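Local coordinates for alcohol dehydrogenase (Thermus thermophilus, PDB 2EIH), which probably works as a zinc-containing, NAD-dependent alcohol dehydrogenase, an oxidoreductase expected to pass hydride between alcohols and the nicotinamide cofactor, at residues K28-R33 and A130-K135; R33-A38 and L139-A144; T153-V158 and K294-P299. One frame throughout, in Å; residues are numbered along the deposited sequence.

Contacts 1 and 2 lie in one part of the fold, their centres about 13 Å apart. They share R33 and strand 29-38, and they touch through K135, whose chain packs on F141 and A144. Along the chain their segments alternate, 28-33 and 33-38 coming before 130-135 and 139-144; the later run supplies strand 132-134 to the sheet and then packs helix 141-146 on it. Contact 3 follows in series, its centre about 18 Å from that of contact 1 and about 19 Å from that of contact 2. Contacts 1 and 2 thus belong to the GroES-like part, while contact 3 lies where this adjoins the Rossmann-type part and neighbouring subunits, K294 and L297 touching N131 and A133.

Contact 1: residues K28-R33 and A130-K135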
# COMPACT_ATOMS: atom_id res chain seq x y z
N LYS A 28 -36.26 2.93 1.63
CA LYS A 28 -35.03 3.69 1.85
C LYS A 28 -34.67 4.46 0.60
O LYS A 28 -33.50 4.65 0.29
CB LYS A 28 -33.89 2.75 2.23
CG LYS A 28 -33.85 2.38 3.71
CD LYS A 28 -32.70 1.45 4.01
CE LYS A 28 -32.45 1.34 5.50
NZ LYS A 28 -33.66 0.88 6.25
N GLU A 29 -35.68 4.91 -0.13
CA GLU A 29 -35.45 5.65 -1.35
C GLU A 29 -35.95 7.08 -1.26
O GLU A 29 -36.72 7.43 -0.37
CB GLU A 29 -36.12 4.94 -2.52
CG GLU A 29 -35.41 3.69 -2.94
CD GLU A 29 -36.13 3.00 -4.06
OE1 GLU A 29 -35.51 2.12 -4.71
OE2 GLU A 29 -37.31 3.33 -4.30
N VAL A 30 -35.49 7.90 -2.20
CA VAL A 30 -35.88 9.30 -2.25
C VAL A 30 -36.07 9.75 -3.69
O VAL A 30 -35.36 9.31 -4.58
CB VAL A 30 -34.82 10.19 -1.51
CG1 VAL A 30 -33.43 9.83 -2.01
CG2 VAL A 30 -35.12 11.66 -1.72
N ARG A 31 -37.07 10.61 -3.91
CA ARG A 31 -37.35 11.13 -5.24
C ARG A 31 -36.77 12.53 -5.32
O ARG A 31 -37.05 13.38 -4.48
CB ARG A 31 -38.85 11.19 -5.51
CG ARG A 31 -39.22 11.82 -6.86
CD ARG A 31 -40.70 11.66 -7.17
NE ARG A 31 -41.55 12.53 -6.37
CZ ARG A 31 -42.71 12.14 -5.84
NH1 ARG A 31 -43.14 10.90 -6.02
NH2 ARG A 31 -43.43 13.00 -5.14
N VAL A 32 -35.97 12.77 -6.34
CA VAL A 32 -35.35 14.06 -6.50
C VAL A 32 -36.00 14.83 -7.64
O VAL A 32 -36.29 14.27 -8.70
CB VAL A 32 -33.84 13.89 -6.79
CG1 VAL A 32 -33.21 15.24 -7.04
CG2 VAL A 32 -33.18 13.19 -5.62
N ARG A 33 -36.25 16.12 -7.43
CA ARG A 33 -36.80 16.95 -8.49
C ARG A 33 -35.53 17.52 -9.12
O ARG A 33 -34.82 18.32 -8.49
CB ARG A 33 -37.66 18.05 -7.90
CG ARG A 33 -38.49 18.80 -8.93
CD ARG A 33 -39.50 19.68 -8.23
NE ARG A 33 -38.87 20.82 -7.55
CZ ARG A 33 -38.36 21.87 -8.19
NH1 ARG A 33 -38.42 21.92 -9.53
NH2 ARG A 33 -37.81 22.87 -7.52
N ALA A 130 -28.48 6.17 -0.52
CA ALA A 130 -27.03 6.01 -0.54
C ALA A 130 -26.40 6.66 -1.77
O ALA A 130 -25.18 6.84 -1.84
CB ALA A 130 -26.67 4.53 -0.50
N ASN A 131 -27.23 7.02 -2.75
CA ASN A 131 -26.73 7.61 -3.97
C ASN A 131 -27.03 9.09 -4.08
O ASN A 131 -27.12 9.63 -5.17
CB ASN A 131 -27.31 6.86 -5.17
CG ASN A 131 -27.09 5.37 -5.09
OD1 ASN A 131 -27.43 4.63 -6.01
ND2 ASN A 131 -26.54 4.91 -3.98
N LEU A 132 -27.17 9.74 -2.93
CA LEU A 132 -27.47 11.16 -2.87
C LEU A 132 -26.48 11.90 -1.97
O LEU A 132 -26.25 11.50 -0.83
CB LEU A 132 -28.87 11.36 -2.31
CG LEU A 132 -29.90 12.06 -3.18
CD1 LEU A 132 -30.05 11.34 -4.49
CD2 LEU A 132 -31.21 12.12 -2.43
N ALA A 133 -25.90 12.98 -2.48
CA ALA A 133 -24.95 13.77 -1.69
C ALA A 133 -25.40 15.22 -1.70
O ALA A 133 -26.05 15.67 -2.64
CB ALA A 133 -23.55 13.65 -2.27
N PRO A 134 -25.06 15.98 -0.65
CA PRO A 134 -25.46 17.39 -0.58
C PRO A 134 -24.75 18.19 -1.65
O PRO A 134 -23.55 18.02 -1.88
CB PRO A 134 -25.03 17.79 0.83
CG PRO A 134 -23.78 16.98 1.01
CD PRO A 134 -24.20 15.62 0.49
N LYS A 135 -25.51 19.04 -2.33
CA LYS A 135 -24.96 19.88 -3.37
C LYS A 135 -24.24 21.06 -2.76
O LYS A 135 -24.78 21.76 -1.90
CB LYS A 135 -26.07 20.43 -4.28
CG LYS A 135 -25.64 21.62 -5.13
CD LYS A 135 -26.83 22.40 -5.65
CE LYS A 135 -26.43 23.74 -6.26
NZ LYS A 135 -25.83 24.64 -5.24
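L132 reaches across to V30 tip to tip, and its CD2 comes to 3.2 Å from V30 CG1, tighter than an ordinary methyl-methyl contact. V30 CG1 is held between the backbone N and the carbonyl carbon (chi1 49°), which leaves this methyl facing the leucine, while V30 CG2 stays 4.0 Å from L132 CD2. The neighbouring pair is at ordinary van der Waals distance: V32 and L132 slide past each other, with V32 CG2 at 3.8 Å from L132 CD1. The leucine fork thus meets both valines, although the backbones stay well apart, V30 CA being 8.6 Å from L132 CA. No hydrogen bond joins the segments, since strand 132-134 pairs with strand 84-91 and strand 29-38 with 64-72 and 124-128. Two parts of the curled sheet of the GroES-like domain therefore meet through side chains, and V69, V72, L127, V85 and F79 add to the apolar interior. On the other side of strand 29-33, E29 and R31 point away and remain partly exposed; R31 forms salt bridges with D70 and E24. With only hydrocarbon at the interface, cohesion here rests on van der Waals contact and the exclusion of water.

Contact 2: residues R33-A38 and L139-A144; sequences RLKAAA and LSFEEA
K35 lies across one face of the F141 ring. Its CB starts the contact near the root of the ring, 3.5 Å from F141 CG. CG then sits almost exactly over the middle, 3.6 Å from the F141 centroid and 5° off the normal, a CH-pi contact. A bend at chi2 (-54°) lifts CD and CE farther from the ring, and another at chi4 brings NZ down again beyond the CE2 corner, on the same side of the ring plane, 3.9 Å from F141 CE2. K135, not K35, supplies the cation-pi partner of this ring. Next along the strand, A36 CB rests 3.6 Å from F141 O. A classic beta bulge sets K35 and A36 together opposite S66 of strand 64-72, where strand 29-38 turns a corner against helix 141-146. Cutting F141 back to an alanine is likely to deprive the K35 methylenes of the face they lie on and K135 of its cation-pi partner. S140 and E143 start the helix with a capping box: E143 N donates to S140 OG, and S140 N returns a bond of 3.0 Å to E143 OE2, tilted 30° from the carboxylate plane. E142 OE1 accepts from S140 OG, while E142 OE2 accepts from Q341 NE2.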
# COMPACT_ATOMS: atom_id res chain seq x y z
N ARG A 33 -36.25 16.12 -7.43
CA ARG A 33 -36.80 16.95 -8.49
C ARG A 33 -35.53 17.52 -9.12
O ARG A 33 -34.82 18.32 -8.49
CB ARG A 33 -37.66 18.05 -7.90
CG ARG A 33 -38.49 18.80 -8.93
CD ARG A 33 -39.50 19.68 -8.23
NE ARG A 33 -38.87 20.82 -7.55
CZ ARG A 33 -38.36 21.87 -8.19
NH1 ARG A 33 -38.42 21.92 -9.53
NH2 ARG A 33 -37.81 22.87 -7.52
N LEU A 34 -35.23 17.08 -10.33
CA LEU A 34 -34.02 17.50 -11.06
C LEU A 34 -34.01 18.94 -11.56
O LEU A 34 -35.05 19.50 -11.91
CB LEU A 34 -33.78 16.54 -12.23
CG LEU A 34 -33.45 15.11 -11.82
CD1 LEU A 34 -33.75 14.13 -12.94
CD2 LEU A 34 -32.00 15.03 -11.40
N LYS A 35 -32.82 19.53 -11.59
CA LYS A 35 -32.63 20.89 -12.06
C LYS A 35 -31.72 20.87 -13.28
O LYS A 35 -31.86 21.67 -14.21
CB LYS A 35 -32.00 21.75 -10.95
CG LYS A 35 -32.94 22.21 -9.83
CD LYS A 35 -34.17 22.92 -10.39
CE LYS A 35 -34.99 23.67 -9.32
NZ LYS A 35 -34.47 25.03 -9.00
N ALA A 36 -30.78 19.94 -13.27
CA ALA A 36 -29.85 19.81 -14.36
C ALA A 36 -29.40 18.36 -14.50
O ALA A 36 -29.24 17.65 -13.50
CB ALA A 36 -28.64 20.71 -14.11
N ALA A 37 -29.22 17.92 -15.73
CA ALA A 37 -28.74 16.58 -16.01
C ALA A 37 -27.55 16.78 -16.92
O ALA A 37 -27.66 17.43 -17.97
CB ALA A 37 -29.81 15.76 -16.70
N ALA A 38 -26.41 16.25 -16.51
CA ALA A 38 -25.20 16.38 -17.30
C ALA A 38 -25.13 15.21 -18.26
O ALA A 38 -25.54 14.10 -17.93
CB ALA A 38 -23.97 16.38 -16.39
N LEU A 139 -22.10 26.48 -5.81
CA LEU A 139 -22.28 26.14 -7.23
C LEU A 139 -23.69 26.26 -7.79
O LEU A 139 -24.67 26.19 -7.05
CB LEU A 139 -21.82 24.70 -7.50
CG LEU A 139 -20.36 24.31 -7.33
CD1 LEU A 139 -20.22 22.89 -7.84
CD2 LEU A 139 -19.44 25.25 -8.10
N SER A 140 -23.78 26.45 -9.11
CA SER A 140 -25.09 26.53 -9.76
C SER A 140 -25.48 25.09 -10.00
O SER A 140 -24.63 24.21 -10.03
CB SER A 140 -25.00 27.21 -11.11
OG SER A 140 -24.46 26.30 -12.05
N PHE A 141 -26.77 24.84 -10.19
CA PHE A 141 -27.20 23.47 -10.43
C PHE A 141 -26.49 22.81 -11.65
O PHE A 141 -26.20 21.61 -11.61
CB PHE A 141 -28.72 23.45 -10.57
CG PHE A 141 -29.45 23.54 -9.25
CD1 PHE A 141 -29.44 22.47 -8.36
CD2 PHE A 141 -30.14 24.70 -8.90
CE1 PHE A 141 -30.12 22.56 -7.15
CE2 PHE A 141 -30.82 24.79 -7.68
CZ PHE A 141 -30.81 23.73 -6.81
N GLU A 142 -26.20 23.57 -12.71
CA GLU A 142 -25.54 22.99 -13.88
C GLU A 142 -24.09 22.62 -13.58
O GLU A 142 -23.55 21.67 -14.14
CB GLU A 142 -25.56 23.95 -15.08
CG GLU A 142 -26.95 24.29 -15.59
CD GLU A 142 -27.63 25.39 -14.78
OE1 GLU A 142 -27.14 25.72 -13.68
OE2 GLU A 142 -28.65 25.93 -15.27
N GLU A 143 -23.46 23.38 -12.69
CA GLU A 143 -22.08 23.13 -12.31
C GLU A 143 -22.05 21.87 -11.43
O GLU A 143 -21.20 20.98 -11.60
CB GLU A 143 -21.53 24.35 -11.54
CG GLU A 143 -21.22 25.57 -12.40
CD GLU A 143 -20.72 26.77 -11.59
OE1 GLU A 143 -19.94 27.58 -12.14
OE2 GLU A 143 -21.07 26.89 -10.40
N ALA A 144 -23.01 21.78 -10.51
CA ALA A 144 -23.13 20.63 -9.62
C ALA A 144 -23.34 19.35 -10.43
O ALA A 144 -22.60 18.37 -10.26
CB ALA A 144 -24.28 20.84 -8.65

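Contact 3: residues T153-V158 and K294-P299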
# COMPACT_ATOMS: atom_id res chain seq x y z
N THR A 153 -14.33 9.33 -11.92
CA THR A 153 -13.51 8.57 -12.84
C THR A 153 -12.08 9.10 -12.84
O THR A 153 -11.13 8.33 -12.83
CB THR A 153 -14.09 8.63 -14.26
OG1 THR A 153 -15.39 8.05 -14.26
CG2 THR A 153 -13.20 7.89 -15.24
N ALA A 154 -11.94 10.42 -12.85
CA ALA A 154 -10.63 11.04 -12.85
C ALA A 154 -9.91 10.77 -11.53
O ALA A 154 -8.69 10.64 -11.49
CB ALA A 154 -10.77 12.54 -13.06
N TRP A 155 -10.68 10.69 -10.45
CA TRP A 155 -10.09 10.48 -9.14
C TRP A 155 -9.50 9.08 -8.97
O TRP A 155 -8.40 8.93 -8.45
CB TRP A 155 -11.13 10.75 -8.05
CG TRP A 155 -10.60 10.60 -6.66
CD1 TRP A 155 -10.31 9.43 -6.03
CD2 TRP A 155 -10.33 11.64 -5.73
NE1 TRP A 155 -9.88 9.68 -4.75
CE2 TRP A 155 -9.89 11.04 -4.54
CE3 TRP A 155 -10.43 13.04 -5.78
CZ2 TRP A 155 -9.53 11.78 -3.40
CZ3 TRP A 155 -10.08 13.78 -4.66
CH2 TRP A 155 -9.64 13.14 -3.47
N GLN A 156 -10.23 8.06 -9.42
CA GLN A 156 -9.72 6.70 -9.32
C GLN A 156 -8.45 6.57 -10.15
O GLN A 156 -7.51 5.92 -9.72
CB GLN A 156 -10.75 5.66 -9.79
CG GLN A 156 -10.27 4.22 -9.57
CD GLN A 156 -11.35 3.17 -9.76
OE1 GLN A 156 -11.45 2.55 -10.81
NE2 GLN A 156 -12.18 2.97 -8.73
N MET A 157 -8.44 7.19 -11.32
CA MET A 157 -7.27 7.12 -12.19
C MET A 157 -6.05 7.82 -11.58
O MET A 157 -4.97 7.24 -11.49
CB MET A 157 -7.58 7.73 -13.56
CG MET A 157 -8.62 6.95 -14.36
SD MET A 157 -8.86 7.65 -16.03
CE MET A 157 -9.79 9.03 -15.62
N VAL A 158 -6.24 9.07 -11.13
CA VAL A 158 -5.16 9.87 -10.54
C VAL A 158 -4.73 9.39 -9.15
O VAL A 158 -3.57 9.07 -8.93
CB VAL A 158 -5.61 11.36 -10.46
CG1 VAL A 158 -4.54 12.21 -9.78
CG2 VAL A 158 -5.88 11.88 -11.87
N LYS A 294 -18.17 4.91 -4.52
CA LYS A 294 -19.08 5.97 -4.12
C LYS A 294 -18.53 6.86 -3.02
O LYS A 294 -18.84 8.04 -2.95
CB LYS A 294 -20.41 5.38 -3.65
CG LYS A 294 -21.33 4.92 -4.74
CD LYS A 294 -22.73 4.71 -4.18
CE LYS A 294 -22.91 3.31 -3.61
NZ LYS A 294 -22.86 2.29 -4.70
N SER A 295 -17.72 6.28 -2.15
CA SER A 295 -17.14 7.02 -1.03
C SER A 295 -16.28 8.19 -1.49
O SER A 295 -16.15 9.18 -0.78
CB SER A 295 -16.31 6.07 -0.16
OG SER A 295 -15.26 5.47 -0.91
N ARG A 296 -15.70 8.07 -2.67
CA ARG A 296 -14.85 9.11 -3.22
C ARG A 296 -15.57 10.42 -3.52
O ARG A 296 -14.92 11.46 -3.63
CB ARG A 296 -14.18 8.61 -4.50
CG ARG A 296 -13.42 7.30 -4.33
CD ARG A 296 -12.17 7.52 -3.49
NE ARG A 296 -11.35 6.32 -3.44
CZ ARG A 296 -11.48 5.36 -2.54
NH1 ARG A 296 -10.68 4.30 -2.58
NH2 ARG A 296 -12.40 5.46 -1.58
N LEU A 297 -16.89 10.38 -3.66
CA LEU A 297 -17.66 11.59 -3.97
C LEU A 297 -17.66 12.59 -2.83
O LEU A 297 -17.90 13.78 -3.03
CB LEU A 297 -19.11 11.24 -4.33
CG LEU A 297 -19.83 12.02 -5.46
CD1 LEU A 297 -21.28 12.27 -5.09
CD2 LEU A 297 -19.13 13.34 -5.73
N PHE A 298 -17.41 12.12 -1.61
CA PHE A 298 -17.39 13.00 -0.44
C PHE A 298 -16.19 13.94 -0.43
O PHE A 298 -16.34 15.15 -0.30
CB PHE A 298 -17.45 12.16 0.84
CG PHE A 298 -18.71 11.35 0.95
CD1 PHE A 298 -18.85 10.15 0.25
CD2 PHE A 298 -19.79 11.81 1.72
CE1 PHE A 298 -20.04 9.41 0.30
CE2 PHE A 298 -20.98 11.08 1.78
CZ PHE A 298 -21.11 9.87 1.06
N PRO A 299 -14.96 13.39 -0.54
CA PRO A 299 -13.83 14.31 -0.55
C PRO A 299 -13.90 15.27 -1.75
O PRO A 299 -13.59 16.46 -1.63
CB PRO A 299 -12.62 13.38 -0.63
CG PRO A 299 -13.15 12.18 -1.33
CD PRO A 299 -14.50 12.00 -0.67
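W155 contributes the largest buried surface here, and its indole crosses the side chain of R296 at about a right angle. The arginine comes over a face of the indole, with CD above and outside the NE1 corner: W155 NE1 is 3.4 Å from R296 CD, and W155 CD1 lies 3.7 Å from the same methylene. The indole and guanidinium planes stand 63° apart, so the two groups do not stack. A bend at chi2 turns CD toward the indole and carries NE on to D160, its salt-bridge partner on the tryptophan's own helix. R296 meets the pyrrole part, and P299 the neighbouring benzo part from the same side of the ring, P299 CB approaching W155 CH2 at 4.1 Å. Helix 148-161 leads into strand 169-172 of the six-stranded parallel Rossmann-type sheet; the contact joins it to the chain after the sheet's outermost strand 285-288, namely the 3-10 segment 294-296 and the residues of helix 297-306 that follow. I186 of helix 180-189, with I300 and F303 of helix 297-306, also packs on W155. Other copies of the protein close in as well: R165 of the third subunit packs on W155, and E97 of the second subunit packs on P299.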